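Side-chain contacts in actinorhodin polyketide putative beta-ketoacyl synthase 2 (Streptomyces coelicolor A3, PDB 1TQY), which probably acts as the chain length factor of actinorhodin biosynthesis, a ketosynthase-like subunit that pairs with the ketosynthase to help set polyketide chain length: residues D66-R71 / L82-A87; V147-I152 / S162-A167. All coordinates share one frame; numbering follows the deposited sequence.

Both contacts belong to the N-terminal ketosynthase-like region and follow one another along the chain: contact 1 is complete before contact 2 begins. Their centres lie about 16 Å apart, and two helices join them. Contact 1 sets H67 of helix 64-67 and the following I68 against helix 78-93; contact 2 sets helix 147-156 against strand 163-166. The two helices pack directly on each other, with L84 CD2 3.8 Å from Q151 O and A87 CB 3.9 Å from I152 CD1. A layered path thus runs from the peripheral 66-71 segment through both helices to strand 163-166, which pairs with a strand of the neighbouring subunit and so carries the sheet across the dimer interface.

Contact 1. Residues D66-R71 / L82-A87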
loop_
_atom_site.group_PDB
_atom_site.type_symbol
_atom_site.label_atom_id
_atom_site.label_comp_id
_atom_site.label_asym_id
_atom_site.label_seq_id
_atom_site.Cartn_x
_atom_site.Cartn_y
_atom_site.Cartn_z
ATOM N N ASP B 66 12.011 17.842 -19.273
ATOM C CA ASP B 66 13.099 17.256 -20.043
ATOM C C ASP B 66 13.153 15.744 -19.899
ATOM O O ASP B 66 13.879 15.075 -20.632
ATOM C CB ASP B 66 14.447 17.851 -19.630
ATOM C CG ASP B 66 14.588 19.313 -20.027
ATOM O OD1 ASP B 66 14.170 19.673 -21.149
ATOM O OD2 ASP B 66 15.133 20.099 -19.227
ATOM N N HIS B 67 12.385 15.192 -18.967
ATOM C CA HIS B 67 12.413 13.746 -18.756
ATOM C C HIS B 67 11.057 13.062 -18.930
ATOM O O HIS B 67 10.993 11.887 -19.289
ATOM C CB HIS B 67 12.950 13.460 -17.360
ATOM C CG HIS B 67 14.369 13.900 -17.157
ATOM N ND1 HIS B 67 15.440 13.052 -17.328
ATOM C CD2 HIS B 67 14.889 15.093 -16.783
ATOM C CE1 HIS B 67 16.560 13.699 -17.062
ATOM N NE2 HIS B 67 16.254 14.939 -16.729
ATOM N N ILE B 68 9.986 13.811 -18.679
ATOM C CA ILE B 68 8.621 13.305 -18.764
ATOM C C ILE B 68 7.853 13.890 -19.967
ATOM O O ILE B 68 7.957 15.087 -20.272
ATOM C CB ILE B 68 7.860 13.662 -17.457
ATOM C CG1 ILE B 68 8.535 12.992 -16.250
ATOM C CG2 ILE B 68 6.396 13.291 -17.579
ATOM C CD1 ILE B 68 8.620 11.471 -16.335
ATOM N N PRO B 69 7.066 13.048 -20.662
ATOM C CA PRO B 69 6.262 13.444 -21.828
ATOM C C PRO B 69 5.272 14.553 -21.464
ATOM O O PRO B 69 4.590 14.467 -20.443
ATOM C CB PRO B 69 5.545 12.150 -22.209
ATOM C CG PRO B 69 6.512 11.091 -21.793
ATOM C CD PRO B 69 7.004 11.591 -20.451
ATOM N N GLY B 70 5.178 15.582 -22.302
ATOM C CA GLY B 70 4.273 16.683 -22.016
ATOM C C GLY B 70 2.868 16.268 -21.607
ATOM O O GLY B 70 2.164 17.001 -20.918
ATOM N N ARG B 71 2.454 15.084 -22.032
ATOM C CA ARG B 71 1.126 14.593 -21.708
ATOM C C ARG B 71 0.958 14.262 -20.222
ATOM O O ARG B 71 -0.095 14.510 -19.632
ATOM C CB ARG B 71 0.848 13.349 -22.539
ATOM C CG ARG B 71 -0.567 12.851 -22.479
ATOM C CD ARG B 71 -0.689 11.677 -23.411
ATOM N NE ARG B 71 0.224 10.606 -23.016
ATOM C CZ ARG B 71 0.096 9.898 -21.899
ATOM N NH1 ARG B 71 -0.911 10.153 -21.070
ATOM N NH2 ARG B 71 0.964 8.933 -21.614
ATOM N N LEU B 82 9.619 11.701 -10.777
ATOM C CA LEU B 82 10.913 11.156 -10.407
ATOM C C LEU B 82 10.882 9.629 -10.531
ATOM O O LEU B 82 11.822 9.027 -11.046
ATOM C CB LEU B 82 11.261 11.580 -8.976
ATOM C CG LEU B 82 11.586 13.070 -8.857
ATOM C CD1 LEU B 82 11.414 13.547 -7.426
ATOM C CD2 LEU B 82 12.986 13.312 -9.349
ATOM N N ALA B 83 9.789 9.018 -10.082
ATOM C CA ALA B 83 9.622 7.571 -10.145
ATOM C C ALA B 83 9.585 7.069 -11.588
ATOM O O ALA B 83 10.142 6.019 -11.893
ATOM C CB ALA B 83 8.337 7.163 -9.421
ATOM N N LEU B 84 8.912 7.805 -12.466
ATOM C CA LEU B 84 8.827 7.410 -13.869
ATOM C C LEU B 84 10.209 7.540 -14.512
ATOM O O LEU B 84 10.595 6.711 -15.325
ATOM C CB LEU B 84 7.818 8.292 -14.624
ATOM C CG LEU B 84 6.315 8.111 -14.334
ATOM C CD1 LEU B 84 5.524 9.271 -14.925
ATOM C CD2 LEU B 84 5.838 6.787 -14.924
ATOM N N THR B 85 10.954 8.573 -14.132
ATOM C CA THR B 85 12.276 8.783 -14.696
ATOM C C THR B 85 13.184 7.664 -14.237
ATOM O O THR B 85 13.944 7.086 -15.021
ATOM C CB THR B 85 12.861 10.113 -14.233
ATOM O OG1 THR B 85 11.972 11.170 -14.602
ATOM C CG2 THR B 85 14.224 10.344 -14.852
ATOM N N ALA B 86 13.086 7.365 -12.946
ATOM C CA ALA B 86 13.863 6.301 -12.329
ATOM C C ALA B 86 13.515 4.979 -13.004
ATOM O O ALA B 86 14.404 4.243 -13.431
ATOM C CB ALA B 86 13.543 6.230 -10.839
ATOM N N ALA B 87 12.220 4.690 -13.110
ATOM C CA ALA B 87 11.771 3.447 -13.721
ATOM C C ALA B 87 12.301 3.272 -15.141
ATOM O O ALA B 87 12.807 2.209 -15.489
ATOM C CB ALA B 87 10.246 3.373 -13.708
#
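I68 overlaps helix 78-93 with the end of its longer branch, laying I68 CD1 against CB of L84 at 3.7 Å. The helix is one of those packed around a core sheet of the thiolase-like fold, and the 66-71 segment crosses it as the chain leaves the short helix 64-67. With I68 CG1 anti to the carbonyl carbon (chi1 -62°) and chi2 bent the same way, CD1 reaches the groove between L84 and T85. The I68 and L84 side chains meet at about a right angle, and the tip of I68 lies against the side of the leucine, from L84 CB out to L84 CD1, which is 4.1 Å from I68 CD1; L73 also packs on I68.

H67, just before I68, crosses T85 obliquely. H67 CB comes 3.7 Å from T85 OG1, a van der Waals contact; the hydroxyl's hydrogen bond goes to the carbonyl oxygen of R81, one turn back in the helix. F62 touches T85 too and meets the imidazole ring, the two planes inclined by about 30°. The T85 methyl approaches that imidazole at a slant, with T85 CG2 3.9 Å from H67 ND1.

Contact 2. Residues V147-I152 / S162-A167; sequences VNTGQI and SSALVA
T149 projects from the first turn of helix 147-156 straight at strand 163-166, and both of its branches reach the other segment. Its hydroxyl gives a hydrogen bond to the main-chain carbonyl of S163, with T149 OG1 2.8 Å from S163 O. The C=O...OG1 angle of 131° is ordinary, but T149 OG1 stands 44° out of the S163 carbonyl plane, above it and so not on a lone pair. A chi1 of -73° keeps OG1 beside the helix backbone N and sends CG2 the other way, trans to that N, over S162 and the S163 carbonyl. There T149 CG2 lies 3.9 Å from S162 CB and 3.6 Å from S163 O, so the oxygen that accepts the bond is also flanked by carbon.

The strand belongs to one of the core sheets of the thiolase-like fold, running parallel to strand 106-111, with which S163 and L165 form backbone hydrogen bonds. In ketosynthases the catalytic cysteine follows the equivalent strand; chain length factors lack it. L165 and V166 pair antiparallel with a strand of the neighbouring subunit, and an aromatic side chain of that subunit packs on T149.

The T149 hydroxyl has a second polar partner in T110 OG1 of strand 106-111, so two bonds restrain its position. S162 turns its own hydroxyl into a different network: OG binds V108 N and G160 O, leaving CB as the part that meets the threonine methyl. S163, by contrast, contributes its carbonyl here, while its side chain points away from the helix and touches H178 of helix 171-185. One residue further on, the methyl of A164 turns back toward the helix, A164 CB standing 3.9 Å from T149 OG1.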
loop_
_atom_site.group_PDB
_atom_site.type_symbol
_atom_site.label_atom_id
_atom_site.label_comp_id
_atom_site.label_asym_id
_atom_site.label_seq_id
_atom_site.Cartn_x
_atom_site.Cartn_y
_atom_site.Cartn_z
ATOM N N VAL B 147 -0.567 5.524 -7.063
ATOM C CA VAL B 147 -0.190 6.274 -8.261
ATOM C C VAL B 147 1.057 5.836 -9.023
ATOM O O VAL B 147 0.982 5.586 -10.227
ATOM C CB VAL B 147 -0.115 7.826 -7.990
ATOM C CG1 VAL B 147 1.008 8.167 -6.995
ATOM C CG2 VAL B 147 0.095 8.561 -9.308
ATOM N N ASN B 148 2.192 5.703 -8.347
ATOM C CA ASN B 148 3.403 5.315 -9.058
ATOM C C ASN B 148 3.412 3.910 -9.647
ATOM O O ASN B 148 4.117 3.643 -10.625
ATOM C CB ASN B 148 4.618 5.543 -8.173
ATOM C CG ASN B 148 4.684 6.962 -7.688
ATOM O OD1 ASN B 148 4.339 7.888 -8.433
ATOM N ND2 ASN B 148 5.109 7.157 -6.446
ATOM N N THR B 149 2.633 3.004 -9.076
ATOM C CA THR B 149 2.590 1.662 -9.639
ATOM C C THR B 149 1.764 1.723 -10.927
ATOM O O THR B 149 2.194 1.243 -11.978
ATOM C CB THR B 149 1.974 0.649 -8.650
ATOM O OG1 THR B 149 2.907 0.395 -7.590
ATOM C CG2 THR B 149 1.664 -0.660 -9.347
ATOM N N GLY B 150 0.596 2.347 -10.842
ATOM C CA GLY B 150 -0.263 2.477 -12.002
ATOM C C GLY B 150 0.349 3.246 -13.164
ATOM O O GLY B 150 0.135 2.884 -14.321
ATOM N N GLN B 151 1.098 4.307 -12.876
ATOM C CA GLN B 151 1.715 5.098 -13.939
ATOM C C GLN B 151 2.875 4.348 -14.574
ATOM O O GLN B 151 3.066 4.398 -15.789
ATOM C CB GLN B 151 2.204 6.456 -13.411
ATOM C CG GLN B 151 1.097 7.446 -13.033
ATOM C CD GLN B 151 0.366 8.045 -14.238
ATOM O OE1 GLN B 151 -0.397 9.004 -14.096
ATOM N NE2 GLN B 151 0.596 7.483 -15.422
ATOM N N ILE B 152 3.666 3.651 -13.761
ATOM C CA ILE B 152 4.781 2.891 -14.315
ATOM C C ILE B 152 4.198 1.765 -15.185
ATOM O O ILE B 152 4.671 1.511 -16.300
ATOM C CB ILE B 152 5.672 2.329 -13.181
ATOM C CG1 ILE B 152 6.421 3.495 -12.509
ATOM C CG2 ILE B 152 6.646 1.313 -13.726
ATOM C CD1 ILE B 152 7.227 3.107 -11.282
ATOM N N SER B 162 0.698 -6.686 -9.749
ATOM C CA SER B 162 1.340 -5.475 -9.269
ATOM C C SER B 162 0.717 -5.009 -7.956
ATOM O O SER B 162 -0.399 -5.408 -7.613
ATOM C CB SER B 162 1.193 -4.362 -10.304
ATOM O OG SER B 162 1.909 -4.662 -11.495
ATOM N N SER B 163 1.431 -4.153 -7.223
ATOM C CA SER B 163 0.918 -3.636 -5.950
ATOM C C SER B 163 1.614 -2.364 -5.492
ATOM O O SER B 163 2.589 -1.911 -6.092
ATOM C CB SER B 163 1.046 -4.706 -4.856
ATOM O OG SER B 163 0.159 -4.437 -3.775
ATOM N N ALA B 164 1.066 -1.783 -4.434
ATOM C CA ALA B 164 1.603 -0.574 -3.813
ATOM C C ALA B 164 1.415 -0.802 -2.321
ATOM O O ALA B 164 0.339 -1.203 -1.875
ATOM C CB ALA B 164 0.833 0.667 -4.264
ATOM N N LEU B 165 2.472 -0.539 -1.566
ATOM C CA LEU B 165 2.480 -0.751 -0.132
ATOM C C LEU B 165 2.821 0.547 0.572
ATOM O O LEU B 165 3.449 1.422 -0.013
ATOM C CB LEU B 165 3.549 -1.795 0.217
ATOM C CG LEU B 165 3.480 -3.146 -0.491
ATOM C CD1 LEU B 165 4.618 -4.049 -0.020
ATOM C CD2 LEU B 165 2.145 -3.796 -0.201
ATOM N N VAL B 166 2.378 0.677 1.819
ATOM C CA VAL B 166 2.689 1.848 2.624
ATOM C C VAL B 166 3.128 1.360 4.008
ATOM O O VAL B 166 2.381 0.659 4.690
ATOM C CB VAL B 166 1.467 2.802 2.800
ATOM C CG1 VAL B 166 1.889 4.010 3.641
ATOM C CG2 VAL B 166 0.948 3.280 1.439
ATOM N N ALA B 167 4.345 1.731 4.404
ATOM C CA ALA B 167 4.927 1.355 5.698
ATOM C C ALA B 167 6.073 2.324 5.992
ATOM O O ALA B 167 7.181 1.922 6.359
ATOM C CB ALA B 167 5.456 -0.084 5.643
#